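Serine protease inhibitor 4, isoform B (Drosophila melanogaster, PDB 4P0F) probably inhibits serine proteases, and perhaps cysteine proteases, as a member of the serpin family. Local coordinates at residues A[125-137]-A[150-164]. Residues are numbered along the deposited sequence; the frame is centred on the assembly and turned at random.
Sequences DFSKNVQAAATIN and DLVPADVLNSESRLV
Asn137 and Val152 are joined by a two-bond ring: the Asn137 amide lies against the backbone of Val152, OD1 taking its N-H at 2.8 Å in an almost straight bond (174°) and ND2 donating a hydrogen bond to Val152 O at 2.9 Å from above the carbonyl plane. Using both ends of the amide fixes its flip. With an alanine in place of Asn137, the N-H and C=O of Val152 would probably lose these mates, and the loop would be held less firmly. A water held by Asn137 O and Leu151 N adds a second bridge. Eight residues earlier, Asn129 repeats the theme with one bond, ND2 to Ala154 O at 2.9 Å; Leu157 N reaches the same oxygen from the opposite face of its carbonyl. Asn129 CG sits between its backbone N and carbonyl carbon (chi1 54°), which brings the amide to the 3-10 segment 154-156, where that bond holds it. Between the two asparagines, the small Ala133 side chain lets the backbones come close, its CB 3.8 Å from Ala154 CA. Phe126 turns its ring into the strand: Ser161 CB lies over one face in a CH-pi contact, 4.0 Å from the ring centroid, while Leu157 CD1 meets the edge. Val164 CG2 approaches Phe126 CZ obliquely at 3.7 Å and also touches Ile136 CD1. In this cleaved serpin, helix F (129-143) thus lies across the front of sheet A, packing on strand 161-174 both directly and through the returning loop; strand 328-341, between 161-174 and 311-324, is the inserted reactive-centre loop.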
# COMPACT_ATOMS: atom_id res chain seq x y z
N ASP A 125 14.82 -16.14 -16.77
CA ASP A 125 15.36 -17.45 -16.39
C ASP A 125 15.54 -17.51 -14.88
O ASP A 125 16.56 -17.06 -14.35
CB ASP A 125 16.68 -17.71 -17.11
CG ASP A 125 17.22 -19.10 -16.85
OD1 ASP A 125 16.66 -19.82 -16.01
OD2 ASP A 125 18.23 -19.48 -17.49
N PHE A 126 14.55 -18.07 -14.17
CA PHE A 126 14.60 -18.13 -12.70
C PHE A 126 15.67 -19.08 -12.16
O PHE A 126 16.03 -19.00 -10.98
CB PHE A 126 13.23 -18.51 -12.14
CG PHE A 126 12.20 -17.41 -12.23
CD1 PHE A 126 12.38 -16.20 -11.57
CD2 PHE A 126 11.02 -17.61 -12.93
CE1 PHE A 126 11.42 -15.21 -11.64
CE2 PHE A 126 10.06 -16.62 -13.02
CZ PHE A 126 10.26 -15.42 -12.37
N SER A 127 16.18 -19.99 -12.99
CA SER A 127 17.29 -20.84 -12.58
C SER A 127 18.53 -19.98 -12.36
O SER A 127 19.37 -20.28 -11.51
CB SER A 127 17.57 -21.92 -13.62
OG SER A 127 16.44 -22.76 -13.75
N LYS A 128 18.64 -18.92 -13.15
CA LYS A 128 19.67 -17.92 -12.93
C LYS A 128 19.05 -16.86 -12.05
O LYS A 128 18.70 -15.77 -12.50
CB LYS A 128 20.16 -17.33 -14.25
CG LYS A 128 20.87 -18.32 -15.14
CD LYS A 128 21.18 -17.72 -16.50
CE LYS A 128 21.86 -18.74 -17.41
NZ LYS A 128 22.04 -18.23 -18.80
N ASN A 129 18.91 -17.19 -10.77
CA ASN A 129 18.01 -16.46 -9.90
C ASN A 129 18.54 -15.07 -9.54
O ASN A 129 17.75 -14.15 -9.30
CB ASN A 129 17.71 -17.27 -8.64
CG ASN A 129 18.95 -17.70 -7.91
OD1 ASN A 129 19.93 -18.13 -8.53
ND2 ASN A 129 18.92 -17.61 -6.59
N VAL A 130 19.86 -14.90 -9.52
CA VAL A 130 20.43 -13.58 -9.26
C VAL A 130 20.08 -12.64 -10.42
O VAL A 130 19.67 -11.49 -10.21
CB VAL A 130 21.96 -13.64 -9.08
CG1 VAL A 130 22.56 -12.23 -9.00
CG2 VAL A 130 22.30 -14.43 -7.84
N GLN A 131 20.24 -13.16 -11.64
CA GLN A 131 19.92 -12.40 -12.83
C GLN A 131 18.43 -12.07 -12.89
O GLN A 131 18.05 -10.94 -13.20
CB GLN A 131 20.36 -13.19 -14.07
CG GLN A 131 19.97 -12.61 -15.40
CD GLN A 131 20.32 -13.56 -16.53
OE1 GLN A 131 19.47 -14.32 -17.02
NE2 GLN A 131 21.58 -13.56 -16.93
N ALA A 132 17.59 -13.05 -12.59
CA ALA A 132 16.14 -12.83 -12.61
C ALA A 132 15.69 -11.80 -11.57
O ALA A 132 14.86 -10.93 -11.86
CB ALA A 132 15.42 -14.15 -12.38
N ALA A 133 16.25 -11.87 -10.37
CA ALA A 133 15.92 -10.92 -9.32
C ALA A 133 16.35 -9.53 -9.76
O ALA A 133 15.62 -8.57 -9.57
CB ALA A 133 16.57 -11.31 -8.02
N ALA A 134 17.54 -9.43 -10.36
CA ALA A 134 18.04 -8.14 -10.80
C ALA A 134 17.09 -7.54 -11.84
O ALA A 134 16.80 -6.35 -11.81
CB ALA A 134 19.45 -8.26 -11.36
N THR A 135 16.61 -8.36 -12.77
CA THR A 135 15.66 -7.89 -13.78
C THR A 135 14.39 -7.34 -13.14
O THR A 135 13.94 -6.24 -13.46
CB THR A 135 15.31 -9.02 -14.77
OG1 THR A 135 16.49 -9.35 -15.50
CG2 THR A 135 14.22 -8.60 -15.74
N ILE A 136 13.81 -8.10 -12.22
CA ILE A 136 12.61 -7.68 -11.51
C ILE A 136 12.87 -6.42 -10.69
O ILE A 136 12.11 -5.44 -10.75
CB ILE A 136 12.10 -8.81 -10.58
CG1 ILE A 136 11.63 -10.00 -11.43
CG2 ILE A 136 10.98 -8.31 -9.67
CD1 ILE A 136 11.52 -11.33 -10.67
N ASN A 137 13.96 -6.44 -9.94
CA ASN A 137 14.20 -5.38 -8.97
C ASN A 137 14.62 -4.09 -9.66
O ASN A 137 14.30 -2.99 -9.18
CB ASN A 137 15.25 -5.84 -7.96
CG ASN A 137 14.71 -6.93 -7.06
OD1 ASN A 137 13.50 -7.08 -6.90
ND2 ASN A 137 15.61 -7.71 -6.47
N ASP A 150 15.78 -3.82 -4.26
CA ASP A 150 15.84 -5.23 -3.89
C ASP A 150 14.50 -5.78 -3.41
O ASP A 150 14.45 -6.46 -2.38
CB ASP A 150 16.89 -5.47 -2.81
CG ASP A 150 17.26 -6.94 -2.64
OD1 ASP A 150 17.29 -7.68 -3.66
OD2 ASP A 150 17.51 -7.37 -1.50
N LEU A 151 13.42 -5.52 -4.14
CA LEU A 151 12.10 -6.00 -3.72
C LEU A 151 12.09 -7.51 -3.53
O LEU A 151 11.73 -8.00 -2.46
CB LEU A 151 11.02 -5.61 -4.73
CG LEU A 151 9.61 -6.10 -4.38
CD1 LEU A 151 9.07 -5.35 -3.19
CD2 LEU A 151 8.67 -5.98 -5.55
N VAL A 152 12.47 -8.24 -4.58
CA VAL A 152 12.43 -9.70 -4.56
C VAL A 152 13.83 -10.26 -4.45
O VAL A 152 14.59 -10.18 -5.41
CB VAL A 152 11.75 -10.26 -5.82
CG1 VAL A 152 11.62 -11.78 -5.73
CG2 VAL A 152 10.38 -9.62 -6.01
N PRO A 153 14.20 -10.83 -3.29
CA PRO A 153 15.57 -11.33 -3.17
C PRO A 153 15.82 -12.54 -4.04
O PRO A 153 14.90 -13.33 -4.27
CB PRO A 153 15.69 -11.72 -1.69
CG PRO A 153 14.49 -11.16 -1.02
CD PRO A 153 13.43 -11.02 -2.05
N ALA A 154 17.05 -12.70 -4.51
CA ALA A 154 17.40 -13.83 -5.34
C ALA A 154 17.13 -15.14 -4.61
O ALA A 154 16.80 -16.14 -5.25
CB ALA A 154 18.86 -13.76 -5.76
N ASP A 155 17.22 -15.14 -3.28
CA ASP A 155 17.17 -16.40 -2.55
C ASP A 155 15.74 -16.93 -2.34
O ASP A 155 15.58 -18.00 -1.75
CB ASP A 155 17.92 -16.31 -1.20
CG ASP A 155 17.36 -15.29 -0.21
OD1 ASP A 155 16.24 -14.76 -0.37
OD2 ASP A 155 18.07 -15.05 0.79
N VAL A 156 14.73 -16.24 -2.86
CA VAL A 156 13.38 -16.83 -2.90
C VAL A 156 12.98 -17.30 -4.29
O VAL A 156 11.84 -17.75 -4.49
CB VAL A 156 12.28 -15.87 -2.38
CG1 VAL A 156 12.59 -15.42 -0.97
CG2 VAL A 156 12.08 -14.69 -3.31
N LEU A 157 13.92 -17.22 -5.23
CA LEU A 157 13.71 -17.65 -6.61
C LEU A 157 14.62 -18.82 -6.93
O LEU A 157 15.77 -18.84 -6.50
CB LEU A 157 13.99 -16.50 -7.59
CG LEU A 157 13.19 -15.22 -7.38
CD1 LEU A 157 13.57 -14.16 -8.41
CD2 LEU A 157 11.70 -15.47 -7.42
N ASN A 158 14.12 -19.79 -7.69
CA ASN A 158 14.94 -20.91 -8.17
C ASN A 158 14.28 -21.59 -9.37
O ASN A 158 13.32 -21.07 -9.93
CB ASN A 158 15.20 -21.91 -7.04
CG ASN A 158 13.92 -22.57 -6.51
OD1 ASN A 158 12.91 -22.68 -7.20
ND2 ASN A 158 13.99 -23.03 -5.26
N SER A 159 14.79 -22.75 -9.77
CA SER A 159 14.31 -23.41 -10.98
C SER A 159 12.84 -23.84 -10.89
O SER A 159 12.23 -24.15 -11.91
CB SER A 159 15.17 -24.64 -11.30
OG SER A 159 15.17 -25.55 -10.21
N GLU A 160 12.29 -23.87 -9.68
CA GLU A 160 10.88 -24.20 -9.48
C GLU A 160 9.95 -22.98 -9.63
O GLU A 160 8.74 -23.14 -9.75
CB GLU A 160 10.65 -24.82 -8.10
CG GLU A 160 11.36 -26.14 -7.88
CD GLU A 160 10.58 -27.32 -8.44
OE1 GLU A 160 9.55 -27.69 -7.84
OE2 GLU A 160 11.00 -27.87 -9.47
N SER A 161 10.52 -21.78 -9.62
CA SER A 161 9.74 -20.56 -9.79
C SER A 161 9.12 -20.55 -11.18
O SER A 161 9.77 -20.95 -12.15
CB SER A 161 10.60 -19.30 -9.61
OG SER A 161 11.24 -19.27 -8.35
N ARG A 162 7.88 -20.08 -11.29
CA ARG A 162 7.20 -20.07 -12.58
C ARG A 162 6.77 -18.68 -13.00
O ARG A 162 6.83 -18.34 -14.19
CB ARG A 162 6.01 -21.03 -12.55
CG ARG A 162 6.43 -22.48 -12.44
CD ARG A 162 6.99 -23.00 -13.77
NE ARG A 162 7.54 -24.35 -13.65
CZ ARG A 162 8.80 -24.64 -13.33
NH1 ARG A 162 9.68 -23.68 -13.08
NH2 ARG A 162 9.18 -25.91 -13.25
N LEU A 163 6.31 -17.86 -12.07
CA LEU A 163 6.12 -16.46 -12.40
C LEU A 163 6.15 -15.58 -11.18
O LEU A 163 5.96 -16.05 -10.07
CB LEU A 163 4.82 -16.26 -13.17
CG LEU A 163 3.55 -16.75 -12.49
CD1 LEU A 163 2.89 -15.64 -11.68
CD2 LEU A 163 2.61 -17.28 -13.54
N VAL A 164 6.44 -14.31 -11.41
CA VAL A 164 6.36 -13.29 -10.37
C VAL A 164 5.48 -12.17 -10.88
O VAL A 164 5.74 -11.62 -11.95
CB VAL A 164 7.74 -12.74 -9.98
CG1 VAL A 164 7.60 -11.63 -8.92
CG2 VAL A 164 8.62 -13.85 -9.46
O HOH W 1 13.42 -3.18 -6.38